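Local atomic coordinates of mevalonate 3-kinase (Thermoplasma acidophilum, PDB entry 4RKS), a protein that phosphorylates (R)-mevalonate on its 3-hydroxyl with ATP, a step of the alternative mevalonate pathway of extreme acidophiles that leads to isoprenoids. Residues Y58-C62 against G63-S67; H78-N82 against G83-T87; D98-S101 against S102-E105; K235-K239 against T240-K244; I260-V264 against G265-I269. All blocks are in the same frame, centred on the assembly; numbering follows the deposited sequence.

Interaction 1 of 5, residues Y58-C62 against G63-S67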
# COMPACT_ATOMS: atom_id res chain seq x y z
N TYR A 58 0.02 -1.38 7.20
CA TYR A 58 0.69 -1.07 8.46
C TYR A 58 0.12 0.19 9.11
O TYR A 58 -0.58 0.97 8.46
CB TYR A 58 2.20 -0.89 8.24
CG TYR A 58 2.57 0.42 7.54
CD1 TYR A 58 2.61 0.50 6.15
CD2 TYR A 58 2.89 1.56 8.27
CE1 TYR A 58 2.95 1.68 5.51
CE2 TYR A 58 3.23 2.76 7.63
CZ TYR A 58 3.26 2.80 6.25
OH TYR A 58 3.59 3.97 5.59
N SER A 59 0.43 0.37 10.40
CA SER A 59 0.25 1.66 11.05
C SER A 59 1.33 1.72 12.13
O SER A 59 2.28 0.96 12.06
CB SER A 59 -1.15 1.83 11.64
OG SER A 59 -1.42 3.18 11.96
N ASP A 60 1.17 2.60 13.12
CA ASP A 60 1.98 2.47 14.35
C ASP A 60 1.14 1.72 15.38
O ASP A 60 0.04 1.28 15.06
CB ASP A 60 2.44 3.84 14.85
CG ASP A 60 1.29 4.81 15.10
OD1 ASP A 60 0.13 4.36 15.23
OD2 ASP A 60 1.57 6.02 15.17
N SER A 61 1.63 1.59 16.61
CA SER A 61 0.96 0.77 17.62
C SER A 61 -0.37 1.37 18.06
O SER A 61 -1.28 0.63 18.50
CB SER A 61 1.87 0.56 18.85
OG SER A 61 2.55 1.75 19.20
N CYS A 62 -0.50 2.68 17.91
CA CYS A 62 -1.71 3.40 18.31
C CYS A 62 -2.75 3.46 17.19
O CYS A 62 -3.89 3.84 17.42
CB CYS A 62 -1.35 4.82 18.77
SG CYS A 62 -0.16 4.89 20.11
N GLY A 63 -2.33 3.11 15.98
CA GLY A 63 -3.23 3.19 14.83
C GLY A 63 -3.36 4.60 14.28
O GLY A 63 -4.28 4.90 13.52
N SER A 64 -2.42 5.47 14.65
CA SER A 64 -2.48 6.88 14.28
C SER A 64 -2.01 7.18 12.85
O SER A 64 -2.37 8.23 12.31
CB SER A 64 -1.66 7.72 15.27
OG SER A 64 -0.32 7.92 14.82
N ILE A 65 -1.20 6.31 12.26
CA ILE A 65 -0.84 6.46 10.85
C ILE A 65 -1.99 5.92 10.00
O ILE A 65 -2.30 4.72 10.02
CB ILE A 65 0.48 5.73 10.50
CG1 ILE A 65 1.63 6.23 11.40
CG2 ILE A 65 0.85 5.97 9.04
CD1 ILE A 65 2.96 5.66 11.00
N ARG A 66 -2.64 6.81 9.26
CA ARG A 66 -3.92 6.47 8.64
C ARG A 66 -4.39 7.53 7.64
O ARG A 66 -3.87 8.66 7.64
CB ARG A 66 -4.99 6.32 9.70
CG ARG A 66 -5.38 7.66 10.32
CD ARG A 66 -5.98 7.44 11.70
NE ARG A 66 -6.64 8.62 12.23
CZ ARG A 66 -6.01 9.61 12.87
NH1 ARG A 66 -4.70 9.59 13.04
NH2 ARG A 66 -6.72 10.64 13.33
N SER A 67 -5.37 7.16 6.82
CA SER A 67 -6.10 8.12 6.00
C SER A 67 -7.59 8.15 6.38
O SER A 67 -8.25 7.11 6.42
CB SER A 67 -5.95 7.78 4.52
OG SER A 67 -6.50 8.81 3.71
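The carboxylate of D60 meets the far limb of its own turn at S64, an example of an aspartate bridging a tight turn through both carboxylate oxygens. D60 OD2 accepts the hydroxyl S64 OG at 2.7 Å. The other oxygen, D60 OD1, takes the backbone N-H of S64 at 2.8 Å. Both donors come in on the syn side of the carboxylate, somewhat out of its plane. D60 OD1 also draws weak bonds from the amides of G63 and C62; CG, lying between the backbone N and the carbonyl carbon (chi1 56°), folds the carboxylate back over these amides. The backbone also closes the type I turn from D60 to G63, by G63 N to D60 O, 3.1 Å, and the positive phi of G63 suits a residue without a CB. One step back, S59 OG donates to I65 O at 2.6 Å, in the carbonyl plane and on a lone pair. The apolar side is lighter: I65 CG2 approaches the Y58 ring obliquely at 4.2 Å from CE2, and P31 and L325 touch both side chains. S64 O is used as well, by R66 NH1 at 2.8 Å. D60 N, by contrast, is buried without a partner in the model. The turn linking strands 53-59 and 66-73 is thus held largely by the D60 carboxylate, with S59 adding a second side-chain grip; the carboxylate's several donors would probably favour its ionised form.

Interaction 2 of 5, residues H78-N82 against G83-T87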
# COMPACT_ATOMS: atom_id res chain seq x y z
N HIS A 78 -16.66 18.51 -5.18
CA HIS A 78 -15.36 18.99 -4.72
C HIS A 78 -14.49 17.84 -4.22
O HIS A 78 -14.98 16.90 -3.59
CB HIS A 78 -15.50 20.01 -3.59
CG HIS A 78 -16.31 21.21 -3.94
ND1 HIS A 78 -15.75 22.39 -4.39
CD2 HIS A 78 -17.65 21.43 -3.87
CE1 HIS A 78 -16.71 23.28 -4.61
NE2 HIS A 78 -17.87 22.72 -4.30
N ILE A 79 -13.20 17.92 -4.51
CA ILE A 79 -12.21 16.97 -4.01
C ILE A 79 -11.21 17.75 -3.19
O ILE A 79 -10.63 18.72 -3.68
CB ILE A 79 -11.46 16.24 -5.14
CG1 ILE A 79 -12.45 15.63 -6.14
CG2 ILE A 79 -10.48 15.23 -4.57
CD1 ILE A 79 -13.40 14.69 -5.51
N TYR A 80 -10.99 17.35 -1.94
CA TYR A 80 -10.04 18.02 -1.06
C TYR A 80 -9.01 17.04 -0.50
O TYR A 80 -9.38 15.98 -0.00
CB TYR A 80 -10.74 18.71 0.12
CG TYR A 80 -11.67 19.84 -0.25
CD1 TYR A 80 -11.18 21.10 -0.56
CD2 TYR A 80 -13.05 19.65 -0.27
CE1 TYR A 80 -12.04 22.15 -0.91
CE2 TYR A 80 -13.91 20.68 -0.62
CZ TYR A 80 -13.40 21.93 -0.94
OH TYR A 80 -14.25 22.96 -1.26
N PHE A 81 -7.73 17.43 -0.55
CA PHE A 81 -6.64 16.67 0.06
C PHE A 81 -5.98 17.50 1.16
O PHE A 81 -5.32 18.49 0.87
CB PHE A 81 -5.62 16.26 -1.01
CG PHE A 81 -6.16 15.24 -1.99
CD1 PHE A 81 -6.45 13.94 -1.57
CD2 PHE A 81 -6.39 15.58 -3.31
CE1 PHE A 81 -6.96 12.99 -2.47
CE2 PHE A 81 -6.90 14.64 -4.21
CZ PHE A 81 -7.18 13.35 -3.79
N ASN A 82 -6.18 17.07 2.40
CA ASN A 82 -5.78 17.84 3.58
C ASN A 82 -6.17 19.31 3.52
O ASN A 82 -5.39 20.19 3.89
CB ASN A 82 -4.27 17.71 3.82
CG ASN A 82 -3.89 16.40 4.48
OD1 ASN A 82 -4.58 15.39 4.33
ND2 ASN A 82 -2.79 16.42 5.22
N GLY A 83 -7.37 19.58 3.04
CA GLY A 83 -7.88 20.94 3.00
C GLY A 83 -7.54 21.68 1.72
O GLY A 83 -7.99 22.81 1.52
N THR A 84 -6.74 21.07 0.85
CA THR A 84 -6.38 21.72 -0.41
C THR A 84 -7.22 21.16 -1.56
O THR A 84 -7.20 19.96 -1.82
CB THR A 84 -4.87 21.55 -0.74
OG1 THR A 84 -4.09 22.14 0.31
CG2 THR A 84 -4.52 22.28 -2.05
N GLU A 85 -7.95 22.04 -2.24
CA GLU A 85 -8.84 21.56 -3.29
C GLU A 85 -8.03 21.05 -4.48
O GLU A 85 -6.96 21.55 -4.79
CB GLU A 85 -9.82 22.65 -3.73
CG GLU A 85 -10.86 22.10 -4.71
CD GLU A 85 -12.11 22.97 -4.83
OE1 GLU A 85 -12.01 24.19 -4.62
OE2 GLU A 85 -13.19 22.41 -5.17
N SER A 86 -8.54 20.01 -5.11
CA SER A 86 -7.90 19.41 -6.26
C SER A 86 -8.83 19.56 -7.44
O SER A 86 -10.02 19.32 -7.30
CB SER A 86 -7.58 17.93 -6.00
OG SER A 86 -7.35 17.24 -7.21
N THR A 87 -8.31 19.97 -8.59
CA THR A 87 -9.16 20.06 -9.77
C THR A 87 -9.49 18.68 -10.33
O THR A 87 -10.26 18.59 -11.29
CB THR A 87 -8.53 20.89 -10.89
OG1 THR A 87 -7.26 20.34 -11.22
CG2 THR A 87 -8.37 22.35 -10.44
O HOH W 1 -12.73 20.12 -6.59
O HOH W 2 -9.48 17.46 3.09
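H78 and E85 join across the open end of a two-stranded hairpin through a histidine-carboxylate hydrogen bond. H78 ND1 donates a hydrogen bond to E85 OE2 at 2.7 Å with an angle of 161°; the oxygen lies near the imidazole plane and is met on its syn side but well out of the carboxylate plane (30°). The aromatic neighbour Y80 flanks the same glutamate, its CE1 3.6 Å from E85 CB. E85 CG points opposite the backbone N (chi1 -173°) and the chain stays extended, so the glutamate runs past the tyrosine to the histidine. A water adds the next layer: it donates to E85 OE2 and to S86 O while accepting from I79 N. On the other face of the hairpin S86 CB sits at the edge of the F81 ring, 3.8 Å from CD2. The backbone sets these pairings. Y80 and E85 form an antiparallel non-hydrogen-bonded pair, and F81 with T84 a hydrogen-bonded one, where F81 N reaches T84 O at 2.9 Å. A type I' turn from F81 to T84 reverses the chain, N82 and G83 taking the positive phi values it requires. Farther out, N82 OD1 accepts from N119 N, and F81 touches S124 and S126, so the hairpin tip adjoins ATP-binding residues. E85 OE2 thus accepts from both the imidazole and a water, which would probably stabilise its negative charge.

Interaction 3 of 5, residues D98-S101 against S102-E105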
# COMPACT_ATOMS: atom_id res chain seq x y z
N ASP A 98 -18.78 8.67 -9.72
CA ASP A 98 -19.84 8.57 -10.73
C ASP A 98 -20.34 7.13 -10.91
O ASP A 98 -21.55 6.91 -11.05
CB ASP A 98 -19.37 9.10 -12.09
CG ASP A 98 -19.16 10.61 -12.09
OD1 ASP A 98 -19.77 11.30 -11.25
OD2 ASP A 98 -18.37 11.09 -12.93
N ARG A 99 -19.41 6.18 -10.90
CA ARG A 99 -19.76 4.76 -11.06
C ARG A 99 -20.75 4.27 -10.00
O ARG A 99 -21.60 3.42 -10.28
CB ARG A 99 -18.49 3.90 -11.04
CG ARG A 99 -18.70 2.40 -10.87
CD ARG A 99 -19.48 1.76 -12.02
NE ARG A 99 -19.50 0.29 -11.91
CZ ARG A 99 -20.44 -0.42 -11.28
NH1 ARG A 99 -20.36 -1.74 -11.25
NH2 ARG A 99 -21.46 0.19 -10.69
N TYR A 100 -20.67 4.81 -8.78
CA TYR A 100 -21.55 4.37 -7.70
C TYR A 100 -22.61 5.43 -7.37
O TYR A 100 -23.03 5.57 -6.22
CB TYR A 100 -20.72 4.01 -6.45
CG TYR A 100 -19.91 2.75 -6.73
CD1 TYR A 100 -20.47 1.49 -6.53
CD2 TYR A 100 -18.62 2.83 -7.27
CE1 TYR A 100 -19.76 0.35 -6.81
CE2 TYR A 100 -17.90 1.69 -7.56
CZ TYR A 100 -18.48 0.45 -7.32
OH TYR A 100 -17.78 -0.71 -7.60
N SER A 101 -23.04 6.16 -8.40
CA SER A 101 -24.02 7.22 -8.21
C SER A 101 -25.34 6.70 -7.63
O SER A 101 -25.98 7.39 -6.84
CB SER A 101 -24.28 7.94 -9.54
OG SER A 101 -24.78 7.04 -10.51
N SER A 102 -25.73 5.48 -8.00
CA SER A 102 -26.97 4.91 -7.47
C SER A 102 -26.88 4.69 -5.97
O SER A 102 -27.86 4.87 -5.24
CB SER A 102 -27.32 3.60 -8.19
OG SER A 102 -26.30 2.63 -8.01
N VAL A 103 -25.69 4.31 -5.49
CA VAL A 103 -25.48 4.13 -4.06
C VAL A 103 -25.70 5.45 -3.32
O VAL A 103 -26.37 5.49 -2.29
CB VAL A 103 -24.06 3.59 -3.74
CG1 VAL A 103 -23.83 3.59 -2.22
CG2 VAL A 103 -23.90 2.19 -4.29
N PHE A 104 -25.14 6.53 -3.86
CA PHE A 104 -25.25 7.82 -3.20
C PHE A 104 -26.65 8.41 -3.29
O PHE A 104 -27.12 9.08 -2.37
CB PHE A 104 -24.24 8.81 -3.78
CG PHE A 104 -22.82 8.37 -3.65
CD1 PHE A 104 -22.27 8.15 -2.38
CD2 PHE A 104 -22.04 8.17 -4.77
CE1 PHE A 104 -20.95 7.74 -2.25
CE2 PHE A 104 -20.72 7.76 -4.64
CZ PHE A 104 -20.18 7.54 -3.39
N GLU A 105 -27.33 8.16 -4.41
CA GLU A 105 -28.69 8.67 -4.59
C GLU A 105 -29.63 8.04 -3.57
O GLU A 105 -30.48 8.71 -2.97
CB GLU A 105 -29.19 8.39 -6.01
CG GLU A 105 -30.70 8.47 -6.17
CD GLU A 105 -31.18 9.86 -6.56
OE1 GLU A 105 -30.54 10.49 -7.43
OE2 GLU A 105 -32.21 10.31 -6.00
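With CG anti to the carbonyl carbon in both Y100 (chi1 -68°) and F104 (chi1 -60°), the two aromatic side chains leave the backbone so that F104 CE2 comes 4.2 Å from Y100 CB. They illustrate a tight junction between two consecutive helices: Y100 is the first residue to leave the helical angles after helix 92-99, and also the N-cap position of helix 101-108. Its ring lies side by side with V103, whose CG2 methyl touches the ring edge at CD1, 4.2 Å away. Above one ring face, toward the rim, stands R99 NH2. The phenol end is held by D153 through a hydrogen bond, while I138 and L141 of helix 128-141 pack on F104. The backbone carries the new helix through its first turn. Y100 O receives weak bonds from V103 N and F104 N, and E105 N to S101 O, 2.9 Å, is the first sound one. S101 faces back instead: its amide N bonds D98 O of the preceding helix at 3.1 Å, and its hydroxyl, OG between backbone N and carbonyl carbon, adds a weak bond to the same oxygen. Close by, F104 CD2 rests 3.1 Å from Y100 O, with the oxygen oblique to the ring.

Interaction 4 of 5, residues K235-K239 against T240-K244; sequences KEYAK and TNDIK
Y237 lies alongside D242, the two side chains pointing the same way, and the tyrosine can be followed outward from the backbone. Its CB stands 3.9 Å from D242 O and about as far from D242 CB. CG is anti to the carbonyl carbon (chi1 -76°), which turns the ring toward the aspartate. CD1 then comes 3.4 Å from D242 OD2, and CE1, one atom further, is 3.6 Å from the same oxygen. Past CE1 the chain runs on to CZ and the hydroxyl OH, the closest meetings having been made at CD1 and CE1. The carboxylate reaches the ring obliquely, with the two planes 82° apart. I246 and L249 of the following helix also touch this side chain. Behind it the chain ends helix 220-238 in a Schellman motif: N241, with positive phi, is the C-prime residue, D242 N bonds Y237 O at 3.0 Å, and N241 N bonds A238 O at 3.1 Å. Y237 O is gripped twice, since T240 N reaches it from the face opposite that used by D242 N. The next helix starts at once, D242 standing at its N-cap position; its CG is anti to the backbone N (chi1 -171°), and OD1 accepts from G245 N while OD2 stays beside the tyrosine. On the exposed flank K239 stretches, fully extended beyond CG, back to E236. There K239 NZ forms a salt bridge to E236 OE1 at 3.1 Å, arriving on the syn side, with a weaker bond to OE2.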
# COMPACT_ATOMS: atom_id res chain seq x y z
N LYS A 235 2.07 -17.88 -0.08
CA LYS A 235 0.84 -18.58 0.28
C LYS A 235 1.16 -19.89 1.00
O LYS A 235 0.45 -20.28 1.93
CB LYS A 235 -0.04 -18.84 -0.95
CG LYS A 235 -1.50 -19.22 -0.61
CD LYS A 235 -2.45 -19.12 -1.82
CE LYS A 235 -3.86 -19.61 -1.44
NZ LYS A 235 -4.86 -19.36 -2.51
N GLU A 236 2.24 -20.55 0.59
CA GLU A 236 2.72 -21.77 1.25
C GLU A 236 3.28 -21.53 2.65
O GLU A 236 2.98 -22.27 3.59
CB GLU A 236 3.79 -22.44 0.39
CG GLU A 236 3.29 -22.92 -0.97
CD GLU A 236 2.29 -24.06 -0.85
OE1 GLU A 236 2.52 -24.99 -0.03
OE2 GLU A 236 1.27 -24.03 -1.57
N TYR A 237 4.13 -20.52 2.79
CA TYR A 237 4.65 -20.17 4.11
C TYR A 237 3.51 -19.89 5.09
O TYR A 237 3.61 -20.18 6.28
CB TYR A 237 5.56 -18.94 4.02
CG TYR A 237 6.94 -19.20 3.47
CD1 TYR A 237 7.68 -20.30 3.89
CD2 TYR A 237 7.50 -18.35 2.53
CE1 TYR A 237 8.96 -20.54 3.38
CE2 TYR A 237 8.78 -18.58 2.01
CZ TYR A 237 9.50 -19.67 2.45
OH TYR A 237 10.76 -19.91 1.94
N ALA A 238 2.43 -19.31 4.57
CA ALA A 238 1.29 -18.94 5.41
C ALA A 238 0.67 -20.16 6.07
O ALA A 238 0.17 -20.08 7.19
CB ALA A 238 0.25 -18.16 4.59
N LYS A 239 0.71 -21.29 5.38
CA LYS A 239 0.16 -22.54 5.93
C LYS A 239 0.73 -22.91 7.30
O LYS A 239 0.06 -23.58 8.08
CB LYS A 239 0.41 -23.70 4.96
CG LYS A 239 -0.44 -23.65 3.71
CD LYS A 239 -0.07 -24.81 2.79
CE LYS A 239 -0.80 -24.77 1.47
NZ LYS A 239 -0.38 -25.93 0.63
N THR A 240 1.95 -22.50 7.58
CA THR A 240 2.55 -22.79 8.89
C THR A 240 2.96 -21.53 9.64
O THR A 240 3.80 -21.59 10.55
CB THR A 240 3.78 -23.71 8.76
OG1 THR A 240 4.80 -23.02 8.03
CG2 THR A 240 3.43 -25.00 8.02
N ASN A 241 2.39 -20.40 9.26
CA ASN A 241 2.70 -19.11 9.87
C ASN A 241 4.20 -18.83 9.88
O ASN A 241 4.73 -18.32 10.88
CB ASN A 241 2.15 -19.03 11.30
CG ASN A 241 0.63 -19.12 11.34
OD1 ASN A 241 -0.05 -18.39 10.63
ND2 ASN A 241 0.11 -20.02 12.17
N ASP A 242 4.88 -19.16 8.79
CA ASP A 242 6.33 -18.94 8.71
C ASP A 242 6.60 -17.49 8.37
O ASP A 242 6.93 -17.16 7.23
CB ASP A 242 6.98 -19.86 7.67
CG ASP A 242 8.50 -19.82 7.73
OD1 ASP A 242 9.05 -19.02 8.52
OD2 ASP A 242 9.15 -20.58 6.98
N ILE A 243 6.47 -16.62 9.37
CA ILE A 243 6.59 -15.19 9.14
C ILE A 243 8.01 -14.82 8.71
O ILE A 243 8.19 -13.99 7.83
CB ILE A 243 6.20 -14.39 10.39
CG1 ILE A 243 4.79 -14.76 10.85
CG2 ILE A 243 6.28 -12.91 10.08
CD1 ILE A 243 3.71 -14.50 9.81
N LYS A 244 9.02 -15.44 9.33
CA LYS A 244 10.40 -15.18 8.92
C LYS A 244 10.65 -15.53 7.46
O LYS A 244 11.35 -14.80 6.75
CB LYS A 244 11.38 -15.94 9.82
CG LYS A 244 11.56 -15.30 11.19
CD LYS A 244 12.69 -15.98 11.96
CE LYS A 244 12.94 -15.31 13.30
NZ LYS A 244 11.79 -15.51 14.22

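Interaction 5 of 5, residues I260-V264 against G265-I269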
# COMPACT_ATOMS: atom_id res chain seq x y z
N ILE A 260 16.70 -4.70 -11.15
CA ILE A 260 16.07 -4.45 -12.45
C ILE A 260 15.88 -2.95 -12.70
O ILE A 260 16.21 -2.45 -13.78
CB ILE A 260 14.72 -5.18 -12.58
CG1 ILE A 260 14.96 -6.69 -12.55
CG2 ILE A 260 14.01 -4.78 -13.87
CD1 ILE A 260 13.70 -7.51 -12.55
N LEU A 261 15.39 -2.22 -11.71
CA LEU A 261 15.21 -0.78 -11.83
C LEU A 261 16.52 -0.03 -12.13
O LEU A 261 16.55 0.83 -13.01
CB LEU A 261 14.55 -0.21 -10.57
CG LEU A 261 13.06 -0.53 -10.43
CD1 LEU A 261 12.46 -0.01 -9.13
CD2 LEU A 261 12.27 0.00 -11.62
N ARG A 262 17.59 -0.36 -11.41
CA ARG A 262 18.88 0.31 -11.61
C ARG A 262 19.36 0.17 -13.05
O ARG A 262 19.93 1.10 -13.61
CB ARG A 262 19.94 -0.24 -10.65
CG ARG A 262 19.83 0.31 -9.22
CD ARG A 262 21.05 -0.07 -8.35
NE ARG A 262 21.25 -1.52 -8.29
CZ ARG A 262 20.74 -2.31 -7.35
NH1 ARG A 262 19.98 -1.81 -6.38
NH2 ARG A 262 20.99 -3.61 -7.39
N GLY A 263 19.11 -0.99 -13.66
CA GLY A 263 19.43 -1.21 -15.05
C GLY A 263 18.58 -0.42 -16.03
O GLY A 263 18.88 -0.41 -17.22
N VAL A 264 17.52 0.23 -15.55
CA VAL A 264 16.73 1.13 -16.39
C VAL A 264 16.86 2.58 -15.87
O VAL A 264 16.08 3.47 -16.23
CB VAL A 264 15.25 0.68 -16.47
CG1 VAL A 264 14.52 1.42 -17.56
CG2 VAL A 264 15.18 -0.79 -16.78
N GLY A 265 17.85 2.81 -15.02
CA GLY A 265 18.19 4.15 -14.58
C GLY A 265 17.34 4.70 -13.47
O GLY A 265 17.26 5.91 -13.28
N VAL A 266 16.69 3.81 -12.72
CA VAL A 266 15.92 4.21 -11.54
C VAL A 266 16.59 3.70 -10.26
O VAL A 266 16.53 2.51 -9.95
CB VAL A 266 14.48 3.67 -11.62
CG1 VAL A 266 13.69 4.05 -10.36
CG2 VAL A 266 13.79 4.20 -12.86
N ASN A 267 17.25 4.60 -9.53
CA ASN A 267 18.02 4.19 -8.36
C ASN A 267 17.37 4.63 -7.06
O ASN A 267 17.56 5.76 -6.60
CB ASN A 267 19.44 4.75 -8.42
CG ASN A 267 20.34 4.17 -7.35
OD1 ASN A 267 20.21 2.99 -6.99
ND2 ASN A 267 21.24 4.98 -6.81
N VAL A 268 16.62 3.71 -6.45
CA VAL A 268 15.89 4.00 -5.23
C VAL A 268 16.78 3.89 -3.99
O VAL A 268 16.63 4.67 -3.05
CB VAL A 268 14.69 3.06 -5.07
CG1 VAL A 268 13.96 3.34 -3.77
CG2 VAL A 268 13.74 3.19 -6.25
N ILE A 269 17.69 2.91 -3.98
CA ILE A 269 18.53 2.71 -2.81
C ILE A 269 19.79 3.57 -2.93
O ILE A 269 20.73 3.24 -3.64
CB ILE A 269 18.91 1.23 -2.62
CG1 ILE A 269 17.65 0.38 -2.51
CG2 ILE A 269 19.73 1.06 -1.34
CD1 ILE A 269 17.91 -1.11 -2.43
O HOH W 3 18.67 0.90 -6.12
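L261 and V266 meet where helix 243-262 gives out, and the backbone bonds around them are the textbook Schellman ending. V266 N binds L261 O at 3.0 Å, and G265 N binds R262 O at the same length. G265, the C-prime residue, has positive phi, a conformation readily adopted by glycine. L261 O serves two donors from opposite faces of its plane, V264 N at 2.8 Å being the other. Apolar packing follows from the reversal: L261 CB lies 4.0 Å from V266 CB, and L261 CD1 touches V268 CG2 at 4.5 Å. I214 and N213 of helix 207-214 pack against L261 and V266 respectively. R262 and N267 also meet, their side chains crossing with guanidinium and amide planes nearly perpendicular, 84° apart. The arginine chain bends at chi3 (-57°), and the direct touch is of its methylenes CG and CD on the amide oxygen N267 OD1, CD at 3.5 Å. Water links the charged end instead, accepting from R262 NH1 in the guanidinium plane and from I269 N, and donating to N267 OD1 at 2.7 Å. Thus the cation and the amide oxygen are bridged by a single water, whose two accepted bonds would probably polarise it toward N267 OD1.

In the fold
Interactions 1 to 3 lie in the N-terminal, diphosphomevalonate decarboxylase-like domain and 4 and 5 in the C-terminal domain. Helix 243-262 carries interactions 4 and 5 at its two ends, their centres about 30 Å apart. Strands 66-73 and 79-81 follow each other in the chain, and both pair with strand 113-120, which joins interactions 1 and 2. Around the nucleotide site, N82 is about 3 Å from S124 and F81 about 4 Å from Y115, side chain to side chain, whereas F104 of interaction 3 is about 8 Å from Y115. Mevalonate lies about 7 Å from the L261 side chain and about 9 Å from that of Y58; interaction 4 is remote from both sites.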